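Local structure of NO-binding heme-dependent sensor protein (Shewanella oneidensis, 4U9B) at residues A[65-70]-A[141-146]; A[125-130]-A[173-178]. The protein binds heme and, as an H-NOX gas sensor, takes up nitric oxide at the ferrous heme iron, probably to relay a signal. All coordinates share one frame; numbering follows the deposited sequence.

Contact 1: residues A[65-70]-A[141-146]; sequences VVKAFG and CAEGLL. With HEM (protoporphyrin IX containing Fe), chain B.
G70 and G144 face each other where segments 65-70 and 141-146, parts of helices 62-80 and 139-152, cross at -36° with their axes 6.6 Å apart, a glycine-mediated helix-helix packing inside the H-NOX fold. The CA atoms of the two glycines lie 4.1 Å apart, and a side chain on either would run into the opposing backbone, into C141 O from G70 and K67 O from G144. Backbone therefore meets backbone: G144 CA approaches K67 O at 3.4 Å in a CA-H...O contact. Beside the glycines, V66 CG1 touches C141 CB at 3.6 Å. The C141 sulfur, anti to the backbone N (chi1 -175°), reaches past G70 CA toward the F69 ring, which it meets obliquely, while F69 itself packs on helix 3-17.

The looser margin belongs to K67, partly exposed and fully extended, whose NZ makes a short 2.5 Å salt bridge to E143 OE2, on the anti side and 34° out of the carboxylate plane. The other oxygen, OE1, is hydrogen-bonded to ND1 of the zinc ligand H161, linking this charge pair to the metal site. A methionine in place of K67 would probably leave E143 OE2 without its cationic mate and the carboxylate less firmly placed against H161. On the heme side, L145 sets CD2 3.3 Å from G70 O and turns its other methyl, CD1, to within 3.5 Å of HEM C1B.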
loop_
_atom_site.group_PDB
_atom_site.type_symbol
_atom_site.label_atom_id
_atom_site.label_comp_id
_atom_site.label_asym_id
_atom_site.label_seq_id
_atom_site.Cartn_x
_atom_site.Cartn_y
_atom_site.Cartn_z
ATOM N N VAL A 65 10.316 -1.187 -5.751
ATOM C CA VAL A 65 9.268 -0.592 -6.572
ATOM C C VAL A 65 7.948 -0.607 -5.805
ATOM O O VAL A 65 7.195 0.367 -5.823
ATOM C CB VAL A 65 9.110 -1.338 -7.912
ATOM C CG1 VAL A 65 7.904 -0.812 -8.697
ATOM C CG2 VAL A 65 10.381 -1.204 -8.737
ATOM N N VAL A 66 7.684 -1.718 -5.124
ATOM C CA VAL A 66 6.458 -1.877 -4.347
ATOM C C VAL A 66 6.402 -0.864 -3.211
ATOM O O VAL A 66 5.343 -0.316 -2.906
ATOM C CB VAL A 66 6.349 -3.315 -3.791
ATOM C CG1 VAL A 66 5.266 -3.424 -2.720
ATOM C CG2 VAL A 66 6.068 -4.293 -4.929
ATOM N N LYS A 67 7.546 -0.610 -2.589
ATOM C CA LYS A 67 7.617 0.357 -1.498
ATOM C C LYS A 67 7.377 1.767 -2.024
ATOM O O LYS A 67 6.689 2.564 -1.391
ATOM C CB LYS A 67 8.970 0.269 -0.789
ATOM C CG LYS A 67 9.140 1.240 0.373
ATOM C CD LYS A 67 10.469 1.028 1.088
ATOM C CE LYS A 67 10.632 1.985 2.260
ATOM N NZ LYS A 67 11.849 1.688 3.076
ATOM N N ALA A 68 7.935 2.063 -3.194
ATOM C CA ALA A 68 7.740 3.364 -3.823
ATOM C C ALA A 68 6.270 3.577 -4.156
ATOM O O ALA A 68 5.713 4.652 -3.924
ATOM C CB ALA A 68 8.587 3.481 -5.074
ATOM N N PHE A 69 5.647 2.543 -4.708
ATOM C CA PHE A 69 4.222 2.582 -5.003
ATOM C C PHE A 69 3.408 2.798 -3.736
ATOM O O PHE A 69 2.459 3.579 -3.731
ATOM C CB PHE A 69 3.788 1.293 -5.698
ATOM C CG PHE A 69 2.302 1.170 -5.879
ATOM C CD1 PHE A 69 1.591 2.139 -6.563
ATOM C CD2 PHE A 69 1.622 0.075 -5.381
ATOM C CE1 PHE A 69 0.226 2.024 -6.734
ATOM C CE2 PHE A 69 0.259 -0.046 -5.550
ATOM C CZ PHE A 69 -0.440 0.931 -6.229
ATOM N N GLY A 70 3.784 2.106 -2.665
ATOM C CA GLY A 70 3.101 2.240 -1.390
ATOM C C GLY A 70 3.064 3.672 -0.891
ATOM O O GLY A 70 2.036 4.145 -0.401
ATOM N N CYS A 141 4.755 -2.610 0.598
ATOM C CA CYS A 141 3.729 -1.632 0.259
ATOM C C CYS A 141 3.215 -0.991 1.548
ATOM O O CYS A 141 2.952 0.212 1.594
ATOM C CB CYS A 141 2.587 -2.290 -0.524
ATOM S SG CYS A 141 1.316 -1.146 -1.129
ATOM N N ALA A 142 3.090 -1.800 2.596
ATOM C CA ALA A 142 2.688 -1.298 3.909
ATOM C C ALA A 142 3.712 -0.299 4.429
ATOM O O ALA A 142 3.356 0.756 4.962
ATOM C CB ALA A 142 2.524 -2.448 4.898
ATOM N N GLU A 143 4.988 -0.640 4.279
ATOM C CA GLU A 143 6.064 0.231 4.731
ATOM C C GLU A 143 5.984 1.553 3.975
ATOM O O GLU A 143 6.073 2.627 4.568
ATOM C CB GLU A 143 7.434 -0.442 4.528
ATOM C CG GLU A 143 8.588 0.311 5.168
ATOM C CD GLU A 143 9.905 -0.446 5.134
ATOM O OE1 GLU A 143 9.914 -1.676 5.350
ATOM O OE2 GLU A 143 10.942 0.201 4.899
ATOM N N GLY A 144 5.788 1.464 2.663
ATOM C CA GLY A 144 5.650 2.642 1.827
ATOM C C GLY A 144 4.477 3.510 2.245
ATOM O O GLY A 144 4.608 4.729 2.358
ATOM N N LEU A 145 3.331 2.877 2.478
ATOM C CA LEU A 145 2.126 3.588 2.904
ATOM C C LEU A 145 2.325 4.316 4.230
ATOM O O LEU A 145 1.788 5.407 4.435
ATOM C CB LEU A 145 0.953 2.615 3.018
ATOM C CG LEU A 145 0.280 2.272 1.689
ATOM C CD1 LEU A 145 -0.470 0.959 1.780
ATOM C CD2 LEU A 145 -0.652 3.397 1.279
ATOM N N LEU A 146 3.088 3.709 5.131
ATOM C CA LEU A 146 3.375 4.329 6.418
ATOM C C LEU A 146 4.199 5.594 6.226
ATOM O O LEU A 146 3.940 6.613 6.865
ATOM C CB LEU A 146 4.102 3.346 7.336
ATOM C CG LEU A 146 3.223 2.230 7.905
ATOM C CD1 LEU A 146 4.075 1.072 8.396
ATOM C CD2 LEU A 146 2.352 2.765 9.037
HETATM C CHA HEM B . -4.945 -2.470 0.700
HETATM C CHB HEM B . -1.947 -1.220 4.288
HETATM C CHC HEM B . -4.125 3.069 4.677
HETATM C CHD HEM B . -7.768 1.335 1.985
HETATM C C1A HEM B . -3.839 -2.409 1.512
HETATM C C2A HEM B . -2.608 -3.155 1.345
HETATM C C3A HEM B . -1.786 -2.801 2.338
HETATM C C4A HEM B . -2.461 -1.826 3.165
HETATM C CMA HEM B . -0.359 -3.318 2.588
HETATM C CAA HEM B . -2.299 -4.174 0.224
HETATM C CBA HEM B . -3.131 -5.447 0.395
HETATM C CGA HEM B . -2.476 -6.470 1.298
HETATM O O1A HEM B . -3.072 -7.568 1.480
HETATM O O2A HEM B . -1.369 -6.216 1.840
HETATM C C1B HEM B . -2.228 0.067 4.675
HETATM C C2B HEM B . -1.437 0.873 5.577
HETATM C C3B HEM B . -2.047 2.067 5.700
HETATM C C4B HEM B . -3.226 2.042 4.852
HETATM C CMB HEM B . -0.152 0.340 6.252
HETATM C CAB HEM B . -1.647 3.318 6.518
HETATM C CBB HEM B . -0.409 3.548 6.965
HETATM C C1C HEM B . -5.315 2.978 3.983
HETATM C C2C HEM B . -6.296 4.031 3.851
HETATM C C3C HEM B . -7.321 3.575 3.121
HETATM C C4C HEM B . -7.013 2.200 2.749
HETATM C CMC HEM B . -6.158 5.437 4.473
HETATM C CAC HEM B . -8.562 4.433 2.763
HETATM C CBC HEM B . -9.690 3.921 2.257
HETATM C C1D HEM B . -7.306 0.219 1.322
HETATM C C2D HEM B . -7.991 -0.411 0.219
HETATM C C3D HEM B . -7.113 -1.595 -0.181
HETATM C C4D HEM B . -5.985 -1.569 0.719
HETATM C CMD HEM B . -9.319 0.022 -0.430
HETATM C CAD HEM B . -7.367 -2.607 -1.310
HETATM C CBD HEM B . -8.168 -3.795 -0.784
HETATM C CGD HEM B . -8.388 -4.767 -1.913
HETATM O O1D HEM B . -7.617 -4.699 -2.901
HETATM O O2D HEM B . -9.325 -5.607 -1.829
HETATM N NA HEM B . -3.712 -1.601 2.630
HETATM N NB HEM B . -3.306 0.807 4.248
HETATM N NC HEM B . -5.787 1.874 3.297
HETATM N ND HEM B . -6.133 -0.488 1.588
HETATM FE FE HEM B . -4.838 0.047 3.087
#

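Contact 2: residues A[125-130]-A[173-178]; sequences NNQIAL and MLIIEL
The Q127 amide is sandwiched between I175 CG2 under one face and the N125 amide nitrogen over the other, and its NE2 edge is directed at the E177 carboxylate. This cluster sits at one end of an antiparallel ladder joining strands 128-133 and 172-179, the two central strands of the four-stranded H-NOX sheet. NE2 donates to E177 OE1 (2.9 Å) with that oxygen nearly in the amide plane, yet the oxygen is met 42° above its own carboxylate plane, the two groups being turned 49° apart. I175 CG2 lies 3.7 Å from Q127 OE1, which also takes a weak bond from N125 ND2. The OD1 of N125 closes an Asx turn by accepting from Q127 N.

Beyond the turn, I128 with I176 and L130 with L174 are hydrogen-bonded pairs, each joined by two backbone bonds, and I176 N to I128 O measures 2.8 Å. Their side chains share the buried face, where I128 CB meets I176 CB at 4.1 Å and helices 91-96 and 139-152 close over them. A129 and I175 form the non-hydrogen-bonded pair between, on the other, partly exposed face. I175 has CG1 anti to its carbonyl carbon, and the bend at chi2 (-56°) then carries CD1 across to A129 CB at 3.7 Å. Next to it the M173 chain, bent at chi2 and chi3, brings SD to 3.7 Å from L130 O.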
loop_
_atom_site.group_PDB
_atom_site.type_symbol
_atom_site.label_atom_id
_atom_site.label_comp_id
_atom_site.label_asym_id
_atom_site.label_seq_id
_atom_site.Cartn_x
_atom_site.Cartn_y
_atom_site.Cartn_z
ATOM N N ASN A 125 7.618 3.587 25.052
ATOM C CA ASN A 125 8.651 4.479 24.537
ATOM C C ASN A 125 8.153 5.242 23.310
ATOM O O ASN A 125 8.934 5.875 22.603
ATOM C CB ASN A 125 9.917 3.690 24.201
ATOM C CG ASN A 125 9.705 2.694 23.080
ATOM O OD1 ASN A 125 8.572 2.407 22.695
ATOM N ND2 ASN A 125 10.798 2.150 22.557
ATOM N N ASN A 126 6.843 5.164 23.078
ATOM C CA ASN A 126 6.167 5.849 21.974
ATOM C C ASN A 126 6.593 5.360 20.587
ATOM O O ASN A 126 6.332 6.021 19.582
ATOM C CB ASN A 126 6.372 7.365 22.082
ATOM C CG ASN A 126 5.640 7.964 23.267
ATOM O OD1 ASN A 126 4.592 7.468 23.677
ATOM N ND2 ASN A 126 6.190 9.037 23.824
ATOM N N GLN A 127 7.238 4.199 20.534
ATOM C CA GLN A 127 7.394 3.494 19.270
ATOM C C GLN A 127 6.106 2.725 19.014
ATOM O O GLN A 127 5.391 2.378 19.955
ATOM C CB GLN A 127 8.599 2.547 19.292
ATOM C CG GLN A 127 9.940 3.250 19.446
ATOM C CD GLN A 127 11.113 2.282 19.443
ATOM O OE1 GLN A 127 10.960 1.101 19.753
ATOM N NE2 GLN A 127 12.292 2.783 19.092
ATOM N N ILE A 128 5.803 2.480 17.743
ATOM C CA ILE A 128 4.638 1.695 17.362
ATOM C C ILE A 128 5.091 0.358 16.795
ATOM O O ILE A 128 5.888 0.322 15.865
ATOM C CB ILE A 128 3.776 2.428 16.312
ATOM C CG1 ILE A 128 3.318 3.786 16.847
ATOM C CG2 ILE A 128 2.566 1.578 15.917
ATOM C CD1 ILE A 128 2.773 4.715 15.774
ATOM N N ALA A 129 4.584 -0.732 17.364
ATOM C CA ALA A 129 4.849 -2.073 16.852
ATOM C C ALA A 129 3.689 -2.521 15.975
ATOM O O ALA A 129 2.591 -2.778 16.469
ATOM C CB ALA A 129 5.063 -3.050 17.991
ATOM N N LEU A 130 3.942 -2.611 14.674
ATOM C CA LEU A 130 2.902 -2.931 13.708
ATOM C C LEU A 130 3.116 -4.316 13.111
ATOM O O LEU A 130 4.075 -4.544 12.376
ATOM C CB LEU A 130 2.873 -1.874 12.603
ATOM C CG LEU A 130 1.575 -1.770 11.801
ATOM C CD1 LEU A 130 0.404 -1.361 12.692
ATOM C CD2 LEU A 130 1.737 -0.779 10.665
ATOM N N MET A 173 7.032 -7.670 11.249
ATOM C CA MET A 173 6.977 -6.752 12.375
ATOM C C MET A 173 7.670 -5.458 11.986
ATOM O O MET A 173 8.882 -5.431 11.767
ATOM C CB MET A 173 7.636 -7.365 13.610
ATOM C CG MET A 173 7.477 -6.534 14.872
ATOM S SD MET A 173 5.751 -6.167 15.272
ATOM C CE MET A 173 5.065 -7.819 15.335
ATOM N N LEU A 174 6.881 -4.396 11.870
ATOM C CA LEU A 174 7.393 -3.079 11.530
ATOM C C LEU A 174 7.372 -2.192 12.765
ATOM O O LEU A 174 6.305 -1.820 13.253
ATOM C CB LEU A 174 6.571 -2.446 10.403
ATOM C CG LEU A 174 6.824 -2.986 8.989
ATOM C CD1 LEU A 174 6.384 -4.433 8.855
ATOM C CD2 LEU A 174 6.120 -2.124 7.954
ATOM N N ILE A 175 8.556 -1.873 13.275
ATOM C CA ILE A 175 8.680 -0.979 14.416
ATOM C C ILE A 175 8.864 0.438 13.904
ATOM O O ILE A 175 9.840 0.741 13.218
ATOM C CB ILE A 175 9.862 -1.364 15.328
ATOM C CG1 ILE A 175 9.758 -2.831 15.753
ATOM C CG2 ILE A 175 9.922 -0.445 16.547
ATOM C CD1 ILE A 175 8.449 -3.203 16.431
ATOM N N ILE A 176 7.912 1.297 14.242
ATOM C CA ILE A 176 7.920 2.682 13.800
ATOM C C ILE A 176 8.351 3.599 14.939
ATOM O O ILE A 176 7.733 3.613 16.005
ATOM C CB ILE A 176 6.529 3.115 13.296
ATOM C CG1 ILE A 176 5.993 2.113 12.267
ATOM C CG2 ILE A 176 6.589 4.512 12.686
ATOM C CD1 ILE A 176 4.491 2.133 12.136
ATOM N N GLU A 177 9.421 4.352 14.704
ATOM C CA GLU A 177 9.889 5.353 15.652
ATOM C C GLU A 177 9.641 6.748 15.096
ATOM O O GLU A 177 10.133 7.092 14.020
ATOM C CB GLU A 177 11.375 5.163 15.955
ATOM C CG GLU A 177 11.911 6.127 17.004
ATOM C CD GLU A 177 13.363 5.866 17.350
ATOM O OE1 GLU A 177 13.622 5.275 18.419
ATOM O OE2 GLU A 177 14.245 6.252 16.555
ATOM N N LEU A 178 8.863 7.540 15.827
ATOM C CA LEU A 178 8.650 8.935 15.471
ATOM C C LEU A 178 9.842 9.760 15.932
ATOM O O LEU A 178 10.326 9.592 17.051
ATOM C CB LEU A 178 7.359 9.471 16.094
ATOM C CG LEU A 178 6.045 9.068 15.416
ATOM C CD1 LEU A 178 5.735 7.593 15.627
ATOM C CD2 LEU A 178 4.902 9.938 15.927
#

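Overall arrangement
Contacts 1 and 2, with centres about 17 Å apart, meet through helix 139-152, whose far flank lies against the sheet. L146 is the main joint: its CD1 packs 3.7 Å from L130 CD2, and its CD2 lies 3.8 Å from I176 CD1. That same CD2 also touches a heme vinyl, HEM CBB, at 3.5 Å, so one side chain spans cofactor and strands. The side chain of L145 comes within about 6 Å of the bound nitric oxide. The zinc site borders both contacts, the side chains of E143 and L174 lying about 7 Å and 5 Å from the ion, and E143 CA packs on L174 CD2.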